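Local coordinates for conserved hypothetical protein (Pyrococcus furiosus, PDB 1Y81) that is of unknown function but binds coenzyme A through a domain of the CoA-binding family with a Rossmann-like fold, at residues A[14-19]-A[65-70]; A[20-25]-A[52-57]; A[96-101]-A[121-126]. One frame throughout, in Å; residues are numbered along the deposited sequence.

Contact 1: residues A[14-19]-A[65-70]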
loop_
_atom_site.group_PDB
_atom_site.type_symbol
_atom_site.label_atom_id
_atom_site.label_comp_id
_atom_site.label_asym_id
_atom_site.label_seq_id
_atom_site.Cartn_x
_atom_site.Cartn_y
_atom_site.Cartn_z
ATOM N N PHE A 14 2.830 5.795 -12.144
ATOM C CA PHE A 14 3.560 4.946 -11.153
ATOM C C PHE A 14 4.487 3.962 -11.845
ATOM O O PHE A 14 4.220 3.534 -12.973
ATOM C CB PHE A 14 2.581 4.152 -10.274
ATOM C CG PHE A 14 1.574 4.992 -9.555
ATOM C CD1 PHE A 14 1.958 6.160 -8.875
ATOM C CD2 PHE A 14 0.232 4.607 -9.529
ATOM C CE1 PHE A 14 1.020 6.930 -8.204
ATOM C CE2 PHE A 14 -0.718 5.376 -8.852
ATOM C CZ PHE A 14 -0.327 6.540 -8.194
ATOM N N ARG A 15 5.567 3.591 -11.160
ATOM C CA ARG A 15 6.472 2.546 -11.649
ATOM C C ARG A 15 6.664 1.454 -10.588
ATOM O O ARG A 15 6.455 0.259 -10.863
ATOM N N LYS A 16 7.064 1.885 -9.389
ATOM C CA LYS A 16 7.364 0.994 -8.269
ATOM C C LYS A 16 6.337 1.221 -7.157
ATOM O O LYS A 16 6.263 2.300 -6.574
ATOM C CB LYS A 16 8.775 1.265 -7.758
ATOM C CG LYS A 16 9.348 0.187 -6.867
ATOM C CD LYS A 16 10.826 0.468 -6.591
ATOM C CE LYS A 16 11.440 -0.599 -5.695
ATOM N NZ LYS A 16 12.919 -0.415 -5.493
ATOM N N ILE A 17 5.551 0.188 -6.880
ATOM C CA ILE A 17 4.389 0.297 -6.006
ATOM C C ILE A 17 4.539 -0.661 -4.822
ATOM O O ILE A 17 4.735 -1.862 -5.033
ATOM C CB ILE A 17 3.087 -0.074 -6.792
ATOM C CG1 ILE A 17 2.861 0.896 -7.980
ATOM C CG2 ILE A 17 1.863 -0.176 -5.829
ATOM C CD1 ILE A 17 1.704 0.526 -8.891
ATOM N N ALA A 18 4.455 -0.144 -3.602
ATOM C CA ALA A 18 4.349 -1.021 -2.411
ATOM C C ALA A 18 2.878 -1.307 -2.092
ATOM O O ALA A 18 2.027 -0.429 -2.239
ATOM C CB ALA A 18 5.028 -0.431 -1.225
ATOM N N LEU A 19 2.594 -2.529 -1.647
ATOM C CA LEU A 19 1.201 -2.941 -1.413
ATOM C C LEU A 19 1.004 -3.423 0.024
ATOM O O LEU A 19 1.325 -4.586 0.361
ATOM C CB LEU A 19 0.773 -4.021 -2.431
ATOM C CG LEU A 19 -0.673 -4.520 -2.311
ATOM C CD1 LEU A 19 -1.704 -3.342 -2.469
ATOM C CD2 LEU A 19 -0.953 -5.668 -3.306
ATOM N N GLU A 65 10.999 -0.801 6.113
ATOM C CA GLU A 65 12.011 -1.607 5.412
ATOM C C GLU A 65 12.042 -1.398 3.903
ATOM O O GLU A 65 12.912 -1.950 3.214
ATOM C CB GLU A 65 11.783 -3.094 5.676
ATOM C CG GLU A 65 11.859 -3.508 7.115
ATOM C CD GLU A 65 11.357 -4.930 7.332
ATOM O OE1 GLU A 65 10.964 -5.601 6.340
ATOM O OE2 GLU A 65 11.349 -5.372 8.496
ATOM N N LEU A 66 11.089 -0.619 3.380
ATOM C CA LEU A 66 10.969 -0.433 1.946
ATOM C C LEU A 66 12.137 0.398 1.395
ATOM O O LEU A 66 12.660 1.278 2.097
ATOM C CB LEU A 66 9.657 0.268 1.593
ATOM C CG LEU A 66 8.345 -0.507 1.740
ATOM C CD1 LEU A 66 7.165 0.486 1.651
ATOM C CD2 LEU A 66 8.215 -1.609 0.687
ATOM N N PRO A 67 12.561 0.108 0.154
ATOM C CA PRO A 67 13.499 1.020 -0.521
ATOM C C PRO A 67 12.894 2.404 -0.744
ATOM O O PRO A 67 11.683 2.531 -0.974
ATOM C CB PRO A 67 13.778 0.327 -1.858
ATOM C CG PRO A 67 12.718 -0.673 -2.025
ATOM C CD PRO A 67 12.260 -1.077 -0.664
ATOM N N LYS A 68 13.736 3.429 -0.693
ATOM C CA LYS A 68 13.269 4.809 -0.706
ATOM C C LYS A 68 12.719 5.273 -2.069
ATOM O O LYS A 68 12.077 6.324 -2.153
ATOM C CB LYS A 68 14.374 5.748 -0.187
ATOM C CG LYS A 68 14.918 5.360 1.211
ATOM C CD LYS A 68 13.913 5.628 2.340
ATOM C CE LYS A 68 14.366 4.997 3.660
ATOM N NZ LYS A 68 13.370 5.187 4.776
ATOM N N ASP A 69 12.951 4.473 -3.114
ATOM C CA ASP A 69 12.507 4.804 -4.475
ATOM C C ASP A 69 11.108 4.248 -4.854
ATOM O O ASP A 69 10.734 4.243 -6.024
ATOM C CB ASP A 69 13.571 4.386 -5.515
ATOM C CG ASP A 69 13.719 2.882 -5.636
ATOM O OD1 ASP A 69 13.228 2.145 -4.756
ATOM O OD2 ASP A 69 14.341 2.426 -6.622
ATOM N N VAL A 70 10.354 3.778 -3.859
ATOM C CA VAL A 70 8.950 3.387 -4.070
ATOM C C VAL A 70 8.125 4.643 -4.438
ATOM O O VAL A 70 8.216 5.662 -3.757
ATOM C CB VAL A 70 8.389 2.656 -2.805
ATOM C CG1 VAL A 70 6.871 2.614 -2.790
ATOM C CG2 VAL A 70 8.980 1.239 -2.703
#

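Contact 2: residues A[20-25]-A[52-57]. With COA (coenzyme A), chain C.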
loop_
_atom_site.group_PDB
_atom_site.type_symbol
_atom_site.label_atom_id
_atom_site.label_comp_id
_atom_site.label_asym_id
_atom_site.label_seq_id
_atom_site.Cartn_x
_atom_site.Cartn_y
_atom_site.Cartn_z
ATOM N N VAL A 20 0.470 -2.530 0.860
ATOM C CA VAL A 20 0.254 -2.803 2.279
ATOM C C VAL A 20 -1.050 -3.615 2.395
ATOM O O VAL A 20 -2.109 -3.136 2.009
ATOM C CB VAL A 20 0.167 -1.500 3.126
ATOM C CG1 VAL A 20 -0.287 -1.815 4.584
ATOM C CG2 VAL A 20 1.520 -0.739 3.123
ATOM N N GLY A 21 -0.941 -4.843 2.921
ATOM C CA GLY A 21 -2.063 -5.775 2.942
ATOM C C GLY A 21 -2.041 -6.787 1.815
ATOM O O GLY A 21 -3.002 -7.553 1.650
ATOM N N ALA A 22 -0.948 -6.814 1.035
ATOM C CA ALA A 22 -0.745 -7.878 0.045
ATOM C C ALA A 22 -0.924 -9.213 0.748
ATOM O O ALA A 22 -0.551 -9.344 1.882
ATOM C CB ALA A 22 0.660 -7.811 -0.550
ATOM N N SER A 23 -1.516 -10.189 0.055
ATOM C CA SER A 23 -1.853 -11.455 0.682
ATOM C C SER A 23 -1.625 -12.606 -0.279
ATOM O O SER A 23 -1.634 -12.408 -1.492
ATOM C CB SER A 23 -3.322 -11.448 1.104
ATOM O OG SER A 23 -3.654 -12.688 1.686
ATOM N N LYS A 24 -1.386 -13.800 0.292
ATOM C CA LYS A 24 -1.334 -15.031 -0.496
ATOM C C LYS A 24 -2.729 -15.619 -0.717
ATOM O O LYS A 24 -2.896 -16.527 -1.520
ATOM C CB LYS A 24 -0.465 -16.067 0.210
ATOM C CG LYS A 24 1.019 -15.839 0.117
ATOM C CD LYS A 24 1.756 -16.866 0.973
ATOM C CE LYS A 24 2.139 -18.065 0.183
ATOM N NZ LYS A 24 3.430 -17.825 -0.505
ATOM N N ASN A 25 -3.719 -15.114 0.032
ATOM C CA ASN A 25 -5.106 -15.567 -0.081
ATOM C C ASN A 25 -5.747 -15.050 -1.374
ATOM O O ASN A 25 -5.995 -13.848 -1.496
ATOM C CB ASN A 25 -5.913 -15.122 1.156
ATOM C CG ASN A 25 -7.363 -15.631 1.140
ATOM O OD1 ASN A 25 -7.867 -16.133 0.112
ATOM N ND2 ASN A 25 -8.042 -15.496 2.279
ATOM N N ASP A 52 6.660 -14.297 4.109
ATOM C CA ASP A 52 8.042 -13.966 3.754
ATOM C C ASP A 52 8.185 -13.744 2.237
ATOM O O ASP A 52 9.094 -13.036 1.797
ATOM C CB ASP A 52 9.036 -15.021 4.278
ATOM C CG ASP A 52 8.992 -16.302 3.499
ATOM O OD1 ASP A 52 7.876 -16.751 3.145
ATOM O OD2 ASP A 52 10.084 -16.873 3.233
ATOM N N GLU A 53 7.268 -14.333 1.460
ATOM C CA GLU A 53 7.161 -14.107 0.003
ATOM C C GLU A 53 5.722 -14.247 -0.464
ATOM O O GLU A 53 4.944 -15.014 0.124
ATOM C CB GLU A 53 8.071 -15.062 -0.819
ATOM C CG GLU A 53 7.786 -16.590 -0.661
ATOM C CD GLU A 53 6.547 -17.103 -1.436
ATOM O OE1 GLU A 53 6.176 -16.541 -2.474
ATOM O OE2 GLU A 53 5.936 -18.103 -0.991
ATOM N N ILE A 54 5.370 -13.493 -1.501
ATOM C CA ILE A 54 4.112 -13.701 -2.233
ATOM C C ILE A 54 4.392 -13.712 -3.739
ATOM O O ILE A 54 5.040 -12.807 -4.246
ATOM C CB ILE A 54 3.037 -12.615 -1.901
ATOM C CG1 ILE A 54 2.855 -12.457 -0.385
ATOM C CG2 ILE A 54 1.695 -12.955 -2.608
ATOM C CD1 ILE A 54 1.948 -11.276 0.018
ATOM N N GLU A 55 3.895 -14.739 -4.445
ATOM C CA GLU A 55 4.189 -14.951 -5.877
ATOM C C GLU A 55 5.719 -14.969 -6.112
ATOM O O GLU A 55 6.208 -14.560 -7.172
ATOM C CB GLU A 55 3.492 -13.902 -6.770
ATOM C CG GLU A 55 1.951 -14.062 -6.868
ATOM C CD GLU A 55 1.540 -15.399 -7.454
ATOM O OE1 GLU A 55 1.831 -15.639 -8.639
ATOM O OE2 GLU A 55 0.932 -16.220 -6.729
ATOM N N GLY A 56 6.448 -15.440 -5.102
ATOM C CA GLY A 56 7.915 -15.540 -5.178
ATOM C C GLY A 56 8.605 -14.237 -4.829
ATOM O O GLY A 56 9.815 -14.202 -4.657
ATOM N N LEU A 57 7.830 -13.161 -4.731
ATOM C CA LEU A 57 8.382 -11.838 -4.420
ATOM C C LEU A 57 8.612 -11.641 -2.938
ATOM O O LEU A 57 7.750 -11.950 -2.119
ATOM C CB LEU A 57 7.446 -10.731 -4.935
ATOM C CG LEU A 57 7.189 -10.640 -6.434
ATOM C CD1 LEU A 57 6.071 -9.658 -6.700
ATOM C CD2 LEU A 57 8.487 -10.247 -7.189
HETATM N N1A COA C . 0.814 -4.417 7.538
HETATM C C2A COA C . 0.581 -5.113 6.379
HETATM N N3A COA C . -0.518 -5.930 6.272
HETATM C C4A COA C . -1.354 -6.081 7.333
HETATM C C5A COA C . -1.142 -5.393 8.525
HETATM C C6A COA C . -0.044 -4.549 8.628
HETATM N N6A COA C . 0.187 -3.890 9.753
HETATM N N7A COA C . -2.144 -5.718 9.379
HETATM C C8A COA C . -2.975 -6.584 8.747
HETATM N N9A COA C . -2.491 -6.816 7.488
HETATM C C1B COA C . -3.031 -7.718 6.447
HETATM C C2B COA C . -3.987 -8.773 7.004
HETATM O O2B COA C . -3.338 -9.775 7.826
HETATM C C3B COA C . -4.585 -9.255 5.676
HETATM O O3B COA C . -3.768 -10.200 5.011
HETATM P P3B COA C . -3.922 -11.795 5.297
HETATM O O7A COA C . -2.570 -12.417 5.487
HETATM O O8A COA C . -4.618 -12.360 4.110
HETATM O O9A COA C . -4.644 -11.968 6.599
HETATM C C4B COA C . -4.621 -8.001 4.792
HETATM O O4B COA C . -3.732 -7.056 5.410
HETATM C C5B COA C . -6.033 -7.402 4.644
HETATM O O5B COA C . -6.528 -7.132 5.940
HETATM P P1A COA C . -7.944 -7.719 6.430
HETATM O O1A COA C . -8.122 -7.450 7.905
HETATM O O2A COA C . -8.063 -9.172 6.024
HETATM O O3A COA C . -8.936 -6.765 5.596
HETATM P P2A COA C . -9.923 -7.242 4.423
HETATM O O4A COA C . -10.996 -8.136 4.990
HETATM O O5A COA C . -9.260 -7.865 3.249
HETATM O O6A COA C . -10.560 -5.858 3.944
HETATM C CBP COA C . -10.551 -3.520 3.377
HETATM C CCP COA C . -9.759 -4.847 3.357
HETATM C CDP COA C . -9.646 -2.447 2.757
HETATM C CEP COA C . -10.846 -3.119 4.819
HETATM C CAP COA C . -11.887 -3.668 2.613
HETATM O OAP COA C . -12.661 -2.486 2.727
HETATM C C9P COA C . -11.529 -3.931 1.177
HETATM O O9P COA C . -11.425 -5.253 0.750
HETATM N N8P COA C . -11.277 -2.857 0.418
HETATM C C7P COA C . -10.819 -2.884 -0.965
HETATM C C6P COA C . -11.883 -3.136 -1.963
HETATM C C5P COA C . -11.262 -3.044 -3.328
HETATM O O5P COA C . -10.023 -3.033 -3.513
HETATM N N4P COA C . -12.181 -2.997 -4.257
HETATM C C3P COA C . -11.962 -2.906 -5.663
HETATM C C2P COA C . -12.719 -1.706 -6.234
HETATM S S1P COA C . -12.058 -0.146 -5.561
HETATM O O HOH W 1 2.050 -16.795 -3.410
#

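Contact 3: residues A[96-101]-A[121-126]. With COA (coenzyme A), chain C; SCN (thiocyanate ion), chain B.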
loop_
_atom_site.group_PDB
_atom_site.type_symbol
_atom_site.label_atom_id
_atom_site.label_comp_id
_atom_site.label_asym_id
_atom_site.label_seq_id
_atom_site.Cartn_x
_atom_site.Cartn_y
_atom_site.Cartn_z
ATOM N N LYS A 96 3.470 9.686 -1.053
ATOM C CA LYS A 96 2.312 9.367 -1.911
ATOM C C LYS A 96 1.605 8.098 -1.415
ATOM O O LYS A 96 2.091 6.987 -1.625
ATOM C CB LYS A 96 2.723 9.209 -3.378
ATOM C CG LYS A 96 2.608 10.462 -4.218
ATOM C CD LYS A 96 2.730 10.138 -5.702
ATOM N N LEU A 97 0.469 8.277 -0.745
ATOM C CA LEU A 97 -0.210 7.166 -0.080
ATOM C C LEU A 97 -1.632 6.996 -0.643
ATOM O O LEU A 97 -2.467 7.893 -0.521
ATOM C CB LEU A 97 -0.235 7.376 1.448
ATOM C CG LEU A 97 1.046 7.706 2.256
ATOM C CD1 LEU A 97 0.730 7.821 3.762
ATOM C CD2 LEU A 97 2.163 6.678 2.016
ATOM N N TRP A 98 -1.884 5.837 -1.256
ATOM C CA TRP A 98 -3.126 5.552 -1.978
ATOM C C TRP A 98 -3.958 4.567 -1.182
ATOM O O TRP A 98 -3.520 3.452 -0.944
ATOM C CB TRP A 98 -2.783 4.943 -3.339
ATOM C CG TRP A 98 -3.985 4.580 -4.210
ATOM C CD1 TRP A 98 -4.955 3.629 -3.953
ATOM C CD2 TRP A 98 -4.307 5.142 -5.489
ATOM N NE1 TRP A 98 -5.871 3.595 -4.998
ATOM C CE2 TRP A 98 -5.489 4.509 -5.948
ATOM C CE3 TRP A 98 -3.711 6.135 -6.291
ATOM C CZ2 TRP A 98 -6.089 4.836 -7.182
ATOM C CZ3 TRP A 98 -4.311 6.460 -7.515
ATOM C CH2 TRP A 98 -5.485 5.811 -7.945
ATOM N N PHE A 99 -5.170 4.965 -0.801
ATOM C CA PHE A 99 -6.049 4.082 -0.027
ATOM C C PHE A 99 -7.163 3.523 -0.895
ATOM O O PHE A 99 -7.963 4.289 -1.460
ATOM C CB PHE A 99 -6.622 4.815 1.201
ATOM C CG PHE A 99 -5.565 5.245 2.186
ATOM C CD1 PHE A 99 -5.303 4.484 3.326
ATOM C CD2 PHE A 99 -4.826 6.409 1.964
ATOM C CE1 PHE A 99 -4.291 4.872 4.253
ATOM C CE2 PHE A 99 -3.824 6.808 2.866
ATOM C CZ PHE A 99 -3.546 6.042 4.004
ATOM N N GLN A 100 -7.214 2.191 -1.022
ATOM C CA GLN A 100 -8.342 1.534 -1.696
ATOM C C GLN A 100 -9.610 1.831 -0.922
ATOM O O GLN A 100 -9.548 2.005 0.299
ATOM C CB GLN A 100 -8.135 0.020 -1.775
ATOM C CG GLN A 100 -7.102 -0.390 -2.783
ATOM C CD GLN A 100 -7.514 -0.113 -4.201
ATOM O OE1 GLN A 100 -7.124 0.909 -4.773
ATOM N NE2 GLN A 100 -8.301 -1.024 -4.798
ATOM N N PRO A 101 -10.761 1.938 -1.633
ATOM C CA PRO A 101 -12.028 2.139 -0.924
ATOM C C PRO A 101 -12.218 1.106 0.175
ATOM O O PRO A 101 -12.091 -0.114 -0.077
ATOM C CB PRO A 101 -13.074 1.965 -2.024
ATOM C CG PRO A 101 -12.403 2.416 -3.253
ATOM C CD PRO A 101 -10.955 1.922 -3.095
ATOM N N PHE A 121 -8.181 8.953 -1.807
ATOM C CA PHE A 121 -9.331 8.225 -1.238
ATOM C C PHE A 121 -10.308 7.937 -2.370
ATOM O O PHE A 121 -10.381 8.702 -3.339
ATOM C CB PHE A 121 -10.080 9.072 -0.189
ATOM C CG PHE A 121 -9.428 9.139 1.180
ATOM C CD1 PHE A 121 -8.113 8.679 1.412
ATOM C CD2 PHE A 121 -10.136 9.703 2.251
ATOM C CE1 PHE A 121 -7.533 8.765 2.702
ATOM C CE2 PHE A 121 -9.571 9.794 3.530
ATOM C CZ PHE A 121 -8.257 9.317 3.754
ATOM N N GLY A 122 -11.054 6.837 -2.248
ATOM C CA GLY A 122 -12.220 6.569 -3.118
ATOM C C GLY A 122 -11.956 6.162 -4.551
ATOM O O GLY A 122 -12.900 6.047 -5.345
ATOM N N ARG A 123 -10.685 5.954 -4.892
ATOM C CA ARG A 123 -10.288 5.572 -6.250
ATOM C C ARG A 123 -9.721 4.159 -6.256
ATOM O O ARG A 123 -8.945 3.777 -5.363
ATOM C CB ARG A 123 -9.248 6.533 -6.825
ATOM C CG ARG A 123 -9.795 7.922 -7.194
ATOM C CD ARG A 123 -8.860 8.646 -8.154
ATOM N NE ARG A 123 -7.629 9.099 -7.511
ATOM C CZ ARG A 123 -6.489 9.344 -8.155
ATOM N NH1 ARG A 123 -6.401 9.170 -9.475
ATOM N NH2 ARG A 123 -5.424 9.757 -7.475
ATOM N N CYS A 124 -10.111 3.404 -7.274
ATOM C CA CYS A 124 -9.723 2.019 -7.410
ATOM C C CYS A 124 -8.418 1.876 -8.229
ATOM O O CYS A 124 -8.416 2.153 -9.410
ATOM C CB CYS A 124 -10.862 1.271 -8.092
ATOM S SG CYS A 124 -12.370 1.171 -7.101
ATOM N N ILE A 125 -7.333 1.406 -7.593
ATOM C CA ILE A 125 -6.012 1.280 -8.269
ATOM C C ILE A 125 -6.017 0.452 -9.576
ATOM O O ILE A 125 -5.320 0.808 -10.529
ATOM C CB ILE A 125 -4.886 0.756 -7.287
ATOM C CG1 ILE A 125 -3.472 0.963 -7.864
ATOM C CG2 ILE A 125 -5.109 -0.699 -6.921
ATOM C CD1 ILE A 125 -3.075 2.396 -8.025
HETATM N N MSE A 126 -6.768 -0.659 -9.629
HETATM C CA MSE A 126 -6.796 -1.460 -10.861
HETATM C C MSE A 126 -7.556 -0.738 -11.992
HETATM O O MSE A 126 -7.179 -0.841 -13.148
HETATM C CB MSE A 126 -7.345 -2.875 -10.637
HETATM C CG MSE A 126 -6.637 -3.651 -9.529
HETATM SE SE MSE A 126 -7.223 -5.518 -9.447
HETATM C CE MSE A 126 -8.836 -5.449 -8.299
HETATM N N1A COA C . 0.814 -4.417 7.538
HETATM C C2A COA C . 0.581 -5.113 6.379
HETATM N N3A COA C . -0.518 -5.930 6.272
HETATM C C4A COA C . -1.354 -6.081 7.333
HETATM C C5A COA C . -1.142 -5.393 8.525
HETATM C C6A COA C . -0.044 -4.549 8.628
HETATM N N6A COA C . 0.187 -3.890 9.753
HETATM N N7A COA C . -2.144 -5.718 9.379
HETATM C C8A COA C . -2.975 -6.584 8.747
HETATM N N9A COA C . -2.491 -6.816 7.488
HETATM C C1B COA C . -3.031 -7.718 6.447
HETATM C C2B COA C . -3.987 -8.773 7.004
HETATM O O2B COA C . -3.338 -9.775 7.826
HETATM C C3B COA C . -4.585 -9.255 5.676
HETATM O O3B COA C . -3.768 -10.200 5.011
HETATM P P3B COA C . -3.922 -11.795 5.297
HETATM O O7A COA C . -2.570 -12.417 5.487
HETATM O O8A COA C . -4.618 -12.360 4.110
HETATM O O9A COA C . -4.644 -11.968 6.599
HETATM C C4B COA C . -4.621 -8.001 4.792
HETATM O O4B COA C . -3.732 -7.056 5.410
HETATM C C5B COA C . -6.033 -7.402 4.644
HETATM O O5B COA C . -6.528 -7.132 5.940
HETATM P P1A COA C . -7.944 -7.719 6.430
HETATM O O1A COA C . -8.122 -7.450 7.905
HETATM O O2A COA C . -8.063 -9.172 6.024
HETATM O O3A COA C . -8.936 -6.765 5.596
HETATM P P2A COA C . -9.923 -7.242 4.423
HETATM O O4A COA C . -10.996 -8.136 4.990
HETATM O O5A COA C . -9.260 -7.865 3.249
HETATM O O6A COA C . -10.560 -5.858 3.944
HETATM C CBP COA C . -10.551 -3.520 3.377
HETATM C CCP COA C . -9.759 -4.847 3.357
HETATM C CDP COA C . -9.646 -2.447 2.757
HETATM C CEP COA C . -10.846 -3.119 4.819
HETATM C CAP COA C . -11.887 -3.668 2.613
HETATM O OAP COA C . -12.661 -2.486 2.727
HETATM C C9P COA C . -11.529 -3.931 1.177
HETATM O O9P COA C . -11.425 -5.253 0.750
HETATM N N8P COA C . -11.277 -2.857 0.418
HETATM C C7P COA C . -10.819 -2.884 -0.965
HETATM C C6P COA C . -11.883 -3.136 -1.963
HETATM C C5P COA C . -11.262 -3.044 -3.328
HETATM O O5P COA C . -10.023 -3.033 -3.513
HETATM N N4P COA C . -12.181 -2.997 -4.257
HETATM C C3P COA C . -11.962 -2.906 -5.663
HETATM C C2P COA C . -12.719 -1.706 -6.234
HETATM S S1P COA C . -12.058 -0.146 -5.561
HETATM S S SCN B . -11.077 -2.765 -9.408
HETATM C C SCN B . -9.813 -2.161 -8.352
HETATM N N SCN B . -8.967 -1.692 -7.699
HETATM O O HOH W 2 -7.982 5.891 -3.714
HETATM O O HOH W 3 -10.287 5.139 -0.162
#

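Contact 1: residues A[14-19]-A[65-70]
Lys16 and Ala18 project from strand 16-20, the first strand of a Rossmann-like parallel sheet, onto residues 66-70 of the loop that leads into the neighbouring strand 72-75. Alternate residues of a strand face the same side, so these two share the face turned to the loop, while Ile17 points the other way, against helix 29-39. Lys16 is stretched out, its CG anti to the backbone N (chi1 -164°) and every later torsion extended, which carries the ammonium past the strand to the type I turn Pro67-Val70. There NZ forms a salt bridge with Asp69 OD1 at 2.7 Å, meeting the carboxylate on its syn side and 17° out of its plane. The Pro67 ring lies across the end of the lysine, CG 3.5 Å from NZ. Deeper in, Ala18 CB touches two aliphatic branches, 3.7 Å from Leu66 CD1 and 3.9 Å from Val70 CG1. A methyl suits this spot because the branched side chains come in from the loop to meet it. Leu66 goes on to Leu45 and Val47 of strand 43-47, and Asp71, just past the turn, accepts from the backbone N of Arg15 and Lys16. The chemistry is thus graded: apolar packing beside strand 16-20 gives way to an ion pair at the more exposed turn, where solvent probably weakens the charge attraction but the long aliphatic lysine still packs.

Contact 2: residues A[20-25]-A[52-57]
Lys24 and Glu53 bring their side chains together at about a right angle, each bent so that charge meets charge. The lysine turns at chi3 (93°) and again at chi4, which swings its ammonium over to Glu53, and NZ reaches Glu53 OE2 at 2.6 Å in a salt bridge. The same NZ also donates to the backbone Glu53 O at 3.3 Å, approaching from above the carbonyl plane, so side chain and main chain of one residue hold it together. Glu53 is itself curled up: OE1, the other carboxylate oxygen, accepts from Gly56 N, tying the acid to the type I' turn from Ile54 to Leu57, in which Gly56 takes the positive phi that glycine adopts most easily.

Beneath the ion pair the contact is apolar. Ile54 points at the loop and crosses the lysine obliquely, CG1 lying 3.9 Å from Lys24 CG. Its CD1 ends 3.7 Å from Ala22 CB, and CG2 rests against Ser23 O. A branched residue fits here because each arm finds a different part of the loop; Ile54 also packs on Pro46 and on helix 29-39.

Ser23 turns its back on this strand and looks to the ligand. With OG anti to the backbone N (chi1 179°), the hydroxyl donates to coenzyme A O8A, an oxygen of the 3'-phosphate, at 2.6 Å, and accepts from Asn25 N, an ST turn. Gly21 CA comes 3.2 Å from ribose O4B of the ligand; a side chain there would run into the ligand and the preceding carbonyl. Val20 CG1 borders the adenine. A glycine-bearing loop between the first strand and first helix, laid against a nucleotide, is the hallmark of Rossmann-like folds.

Contact 3: residues A[96-101]-A[121-126]
Gln100 OE1 is gripped by two N-H groups, both in its carbonyl plane: Ile125 N, 2.9 Å away on a lone pair and nearly straight (164°), and Trp98 NE1, 3.0 Å away and more bent. Glutamine suits the place because its amide faces two ways. While OE1 takes the backbone N at the start of helix 125-128, NE2 donates to coenzyme A O5P at 2.9 Å and to the nitrogen of a thiocyanate ion, which Met126 N, of a selenomethionine, also binds. The bend at chi2 (-67°) brings the amide back toward the helix. Cys124, at the N-cap, points away from the strand and is joined to the ligand by a disulfide, SG to S1P 2.1 Å. These groups lie just beyond the C-terminal end of strand 96-99, the edge at which Rossmann-like sheets usually take their ligands. The Trp98 indole is flanked on one face by Ile125, whose CD1 stands 3.8 Å from the six-membered ring centroid in a CH-pi contact. Trp98 CZ3 lies over one face of the Arg123 guanidinium, toward its rim, the planes 41° apart, while NE1 donates a weak, bent hydrogen bond to Arg123 O. On the other side of the strand Phe121 turns its edge to the face of Phe99, offset, with centroids 5.6 Å apart. Two waters link Phe99 O to Gly122 N and Arg123 N.

Overall arrangement
Contacts 1 and 3 both belong to the five-stranded parallel sheet, one on strand 16-20 and the other on strand 96-99, and they meet where Phe14 packs on Trp98 and Ile125. Contact 2 continues the chain directly from contact 1, passing from strand to ligand-binding loop, and reaches the small hairpin at 53-58. It is largely buried apart from its exposed lysine, whereas contacts 1 and 3 are partly buried. Contacts 1 and 2 share a plan, aliphatic packing inside and a lysine-acid salt bridge toward the surface; contact 3 relies on aromatic rings and a buried amide. Contacts 2 and 3 hold opposite ends of coenzyme A: its adenosine and 3'-phosphate, and its thiol.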